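Local coordinates for NreA (Staphylococcus aureus subsp. aureus, PDB 6K2H), which probably acts as a nitrate-binding GAF-domain sensor in bacterial signalling, with a C-terminal region that can change conformation, at residues A[132-135]-A[136-140]; A[16-19]-A[20-24]. The protein carries 1 engineered substitution. One frame throughout, in Å; residues are numbered along the deposited sequence.

Contact 1: residues A[132-135]-A[136-140]; sequences KIFD and NDDIQ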
loop_
_atom_site.group_PDB
_atom_site.type_symbol
_atom_site.label_atom_id
_atom_site.label_comp_id
_atom_site.label_asym_id
_atom_site.label_seq_id
_atom_site.Cartn_x
_atom_site.Cartn_y
_atom_site.Cartn_z
ATOM N N LYS A 132 7.163 8.558 10.158
ATOM C CA LYS A 132 7.146 9.816 9.423
ATOM C C LYS A 132 6.183 9.726 8.222
ATOM O O LYS A 132 6.114 8.696 7.550
ATOM C CB LYS A 132 8.556 10.049 8.920
ATOM C CG LYS A 132 8.731 11.204 8.041
ATOM C CD LYS A 132 10.225 11.390 7.690
ATOM C CE LYS A 132 10.369 12.736 7.123
ATOM N NZ LYS A 132 11.816 13.041 6.895
ATOM N N ILE A 133 5.445 10.799 7.971
ATOM C CA ILE A 133 4.471 10.877 6.850
ATOM C C ILE A 133 5.252 11.487 5.675
ATOM O O ILE A 133 5.829 12.551 5.849
ATOM C CB ILE A 133 3.358 11.875 7.307
ATOM C CG1 ILE A 133 2.694 11.312 8.558
ATOM C CG2 ILE A 133 2.309 12.145 6.257
ATOM C CD1 ILE A 133 2.162 9.893 8.376
ATOM N N PHE A 134 5.276 10.835 4.514
ATOM C CA PHE A 134 5.892 11.339 3.300
ATOM C C PHE A 134 4.918 11.978 2.321
ATOM O O PHE A 134 3.804 11.500 2.129
ATOM C CB PHE A 134 6.584 10.192 2.553
ATOM C CG PHE A 134 7.603 9.511 3.379
ATOM C CD1 PHE A 134 8.644 10.241 3.891
ATOM C CD2 PHE A 134 7.517 8.156 3.663
ATOM C CE1 PHE A 134 9.610 9.628 4.680
ATOM C CE2 PHE A 134 8.481 7.529 4.444
ATOM C CZ PHE A 134 9.517 8.277 4.969
ATOM N N ASP A 135 5.418 13.048 1.712
ATOM C CA ASP A 135 4.792 13.794 0.622
ATOM C C ASP A 135 5.075 13.127 -0.687
ATOM O O ASP A 135 5.914 12.240 -0.745
ATOM C CB ASP A 135 5.467 15.190 0.497
ATOM C CG ASP A 135 4.601 16.280 0.915
ATOM O OD1 ASP A 135 5.163 17.359 1.151
ATOM O OD2 ASP A 135 3.375 16.092 0.999
ATOM N N ASN A 136 4.449 13.638 -1.746
ATOM C CA ASN A 136 4.809 13.278 -3.121
ATOM C C ASN A 136 6.240 13.653 -3.426
ATOM O O ASN A 136 6.965 12.904 -4.067
ATOM C CB ASN A 136 3.916 14.004 -4.151
ATOM C CG ASN A 136 2.480 13.514 -4.165
ATOM O OD1 ASN A 136 2.202 12.328 -4.029
ATOM N ND2 ASN A 136 1.556 14.444 -4.404
ATOM N N ASP A 137 6.636 14.852 -3.008
ATOM C CA ASP A 137 8.028 15.287 -3.174
ATOM C C ASP A 137 8.979 14.296 -2.466
ATOM O O ASP A 137 9.973 13.838 -3.046
ATOM C CB ASP A 137 8.222 16.749 -2.697
ATOM C CG ASP A 137 7.111 17.726 -3.232
ATOM O OD1 ASP A 137 6.378 17.425 -4.222
ATOM O OD2 ASP A 137 6.962 18.807 -2.629
ATOM N N ASP A 138 8.615 13.852 -1.260
ATOM C CA ASP A 138 9.503 12.936 -0.498
ATOM C C ASP A 138 9.663 11.604 -1.220
ATOM O O ASP A 138 10.774 11.074 -1.389
ATOM C CB ASP A 138 8.950 12.688 0.894
ATOM C CG ASP A 138 8.841 13.956 1.737
ATOM O OD1 ASP A 138 9.725 14.833 1.606
ATOM O OD2 ASP A 138 7.863 14.048 2.538
ATOM N N ILE A 139 8.537 11.071 -1.669
ATOM C CA ILE A 139 8.578 9.781 -2.387
ATOM C C ILE A 139 9.357 9.866 -3.687
ATOM O O ILE A 139 10.037 8.930 -4.014
ATOM C CB ILE A 139 7.178 9.259 -2.683
ATOM C CG1 ILE A 139 6.386 9.126 -1.377
ATOM C CG2 ILE A 139 7.241 7.902 -3.390
ATOM C CD1 ILE A 139 6.970 8.205 -0.343
ATOM N N GLN A 140 9.277 10.974 -4.418
ATOM C CA GLN A 140 10.163 11.170 -5.593
ATOM C C GLN A 140 11.662 11.239 -5.262
ATOM O O GLN A 140 12.498 10.898 -6.102
ATOM C CB GLN A 140 9.764 12.394 -6.431
ATOM C CG GLN A 140 8.942 12.039 -7.663
ATOM C CD GLN A 140 9.703 11.242 -8.728
ATOM O OE1 GLN A 140 10.686 10.543 -8.448
ATOM N NE2 GLN A 140 9.229 11.333 -9.965
HETATM O O HOH W 1 11.559 14.788 4.520
#
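D138 reaches back from the first turn of helix 136-140 to grip the backbone of D135, the N-cap residue. Its OD2 accepts the D135 N-H at 2.8 Å in an almost straight bond (176°), using the anti side of the carboxylate, with the donor 32° out of its plane. CG of D138 lies beside its own backbone N (chi1 -61°), which swings the carboxylate back over the start of the helix. Only the return bond of a capping box, from the N3 carboxylate to the N-cap N-H, is present; the D135 side chain makes no capping bond. D135 instead contributes its carbonyl, whose O receives I139 N at 3.0 Å and closes the first helical turn. F134 adds an apolar contact to the turn: its CB meets CD1 of I139 at 3.5 Å, and its ring atom CD1 rests 3.9 Å from CB of D138. F134 and I139 also lean on L106, V108 and L110 of strand 104-112. On the outer side, a water accepts from K132 NZ and donates weakly to D138 OD1. The gathered negative charge of D135, D137 and D138 is probably offset in part by the helix start, while the D135 N-H and water-bridged K132 would favour a charged D138.

Contact 2: residues A[16-19]-A[20-24]; sequences LDKI and RKEEG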
loop_
_atom_site.group_PDB
_atom_site.type_symbol
_atom_site.label_atom_id
_atom_site.label_comp_id
_atom_site.label_asym_id
_atom_site.label_seq_id
_atom_site.Cartn_x
_atom_site.Cartn_y
_atom_site.Cartn_z
ATOM N N LEU A 16 11.952 -2.467 -3.001
ATOM C CA LEU A 16 10.882 -2.410 -1.982
ATOM C C LEU A 16 11.404 -2.937 -0.681
ATOM O O LEU A 16 11.160 -2.339 0.357
ATOM C CB LEU A 16 9.578 -3.134 -2.441
ATOM C CG LEU A 16 8.386 -3.048 -1.469
ATOM C CD1 LEU A 16 7.864 -1.610 -1.307
ATOM C CD2 LEU A 16 7.265 -3.989 -1.876
ATOM N N ASP A 17 12.170 -4.022 -0.691
ATOM C CA ASP A 17 12.670 -4.571 0.551
ATOM C C ASP A 17 13.625 -3.617 1.268
ATOM O O ASP A 17 13.588 -3.496 2.508
ATOM C CB ASP A 17 13.433 -5.868 0.321
ATOM C CG ASP A 17 12.539 -7.038 -0.075
ATOM O OD1 ASP A 17 11.371 -7.146 0.308
ATOM O OD2 ASP A 17 13.090 -7.958 -0.717
ATOM N N LYS A 18 14.467 -2.962 0.476
ATOM C CA LYS A 18 15.458 -2.040 1.017
ATOM C C LYS A 18 14.712 -0.878 1.687
ATOM O O LYS A 18 14.963 -0.644 2.870
ATOM C CB LYS A 18 16.363 -1.514 -0.089
ATOM C CG LYS A 18 17.507 -0.604 0.371
ATOM C CD LYS A 18 17.863 0.390 -0.730
ATOM C CE LYS A 18 18.965 -0.050 -1.681
ATOM N NZ LYS A 18 20.258 0.688 -1.472
ATOM N N ILE A 19 13.861 -0.181 0.919
ATOM C CA ILE A 19 13.069 0.993 1.383
ATOM C C ILE A 19 12.225 0.706 2.628
ATOM O O ILE A 19 12.195 1.513 3.558
ATOM C CB ILE A 19 12.167 1.580 0.279
ATOM C CG1 ILE A 19 13.053 2.152 -0.845
ATOM C CG2 ILE A 19 11.358 2.793 0.772
ATOM C CD1 ILE A 19 12.273 2.726 -2.009
ATOM N N ARG A 20 11.529 -0.421 2.631
ATOM C CA ARG A 20 10.719 -0.808 3.780
ATOM C C ARG A 20 11.608 -0.810 5.058
ATOM O O ARG A 20 11.264 -0.236 6.106
ATOM C CB ARG A 20 10.098 -2.178 3.555
ATOM C CG ARG A 20 9.519 -2.653 4.844
ATOM C CD ARG A 20 8.859 -3.966 4.842
ATOM N NE ARG A 20 9.860 -5.079 4.804
ATOM C CZ ARG A 20 10.467 -5.611 5.850
ATOM N NH1 ARG A 20 10.319 -5.112 7.066
ATOM N NH2 ARG A 20 11.262 -6.653 5.658
ATOM N N LYS A 21 12.766 -1.475 4.973
ATOM C CA LYS A 21 13.608 -1.653 6.137
ATOM C C LYS A 21 14.278 -0.315 6.566
ATOM O O LYS A 21 14.309 0.010 7.778
ATOM C CB LYS A 21 14.671 -2.727 5.848
ATOM C CG LYS A 21 14.074 -4.130 5.675
ATOM C CD LYS A 21 15.154 -5.276 5.412
ATOM C CE LYS A 21 15.124 -5.834 3.995
ATOM N NZ LYS A 21 15.845 -7.106 3.788
ATOM N N GLU A 22 14.765 0.414 5.597
ATOM C CA GLU A 22 15.387 1.716 5.860
ATOM C C GLU A 22 14.417 2.680 6.458
ATOM O O GLU A 22 14.833 3.507 7.303
ATOM C CB GLU A 22 15.919 2.339 4.614
ATOM C CG GLU A 22 17.192 1.677 4.109
ATOM C CD GLU A 22 17.710 2.289 2.835
ATOM O OE1 GLU A 22 18.869 1.947 2.489
ATOM O OE2 GLU A 22 16.969 3.083 2.184
ATOM N N GLU A 23 13.122 2.574 6.070
ATOM C CA GLU A 23 12.117 3.488 6.612
ATOM C C GLU A 23 11.514 3.055 7.901
ATOM O O GLU A 23 10.697 3.783 8.512
ATOM C CB GLU A 23 11.049 3.826 5.558
ATOM C CG GLU A 23 11.502 4.635 4.344
ATOM C CD GLU A 23 12.345 5.873 4.700
ATOM O OE1 GLU A 23 12.088 6.542 5.723
ATOM O OE2 GLU A 23 13.342 6.103 3.999
ATOM N N GLY A 24 11.871 1.875 8.382
ATOM C CA GLY A 24 11.470 1.435 9.646
ATOM C C GLY A 24 10.138 0.732 9.720
ATOM O O GLY A 24 9.595 0.657 10.755
HETATM O O HOH W 2 11.898 -8.415 3.300
#
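K18 and E22, one helical turn apart, run side by side and point the same way, the K18 chain lying along the E22 carboxylate with CG of K18 3.6 Å from OE1 of E22. The lysine chain bends near its end, and its NZ stays 4.4 Å from E22 OE1, beyond a salt bridge, so the attraction is diffuse. I19 and E23 repeat this arrangement one residue on, with CG2 of the isoleucine 4.0 Å from CG of the glutamate, which also lies 3.3 Å from O of I19. K21 folds backwards instead: its bend at chi3 (-110°) lays CE against the carbonyl O of D17 at 3.2 Å, while its CG sits over the rim of one face of the R20 guanidinium. R20 bends at chi3 too (75°), and its NH2 gives a hydrogen bond to a water, 3.0 Å away in the guanidinium plane, that donates weakly to D17 OD1. D17 OD1 and R20 NE also share the hydroxyl of S48, and NH1 of R20 holds Y25 O. G24, with positive phi, forms a Schellman motif with the last turn; at these backbone angles a CB would jam against the preceding carbonyl O. Helix 10-23 thus lies against the sheet: L16 packs on strands 27-33, 42-48 and 115-124, I19 meets F122, and S48 ties the polar flank to strand 42-48.

In the fold
Contact 2 comes first along the chain, near the end of helix 10-23, and contact 1 comes last, where the loop after strand 115-124 turns into helix 136-140. Their centres are about 14 Å apart, yet they touch: E23 OE1 approaches F134 CZ at 3.2 Å. Both belong to the GAF domain and lie over one side of its antiparallel sheet, contact 2 against strands 42-48, 27-33 and 115-124, contact 1 against strand 104-112, next in order. Parts of the chain near its two modelled ends are thereby brought together on one sheet. Contact 1 lies near the C-terminus, where a conformational change has been reported; whether it takes part is not established here.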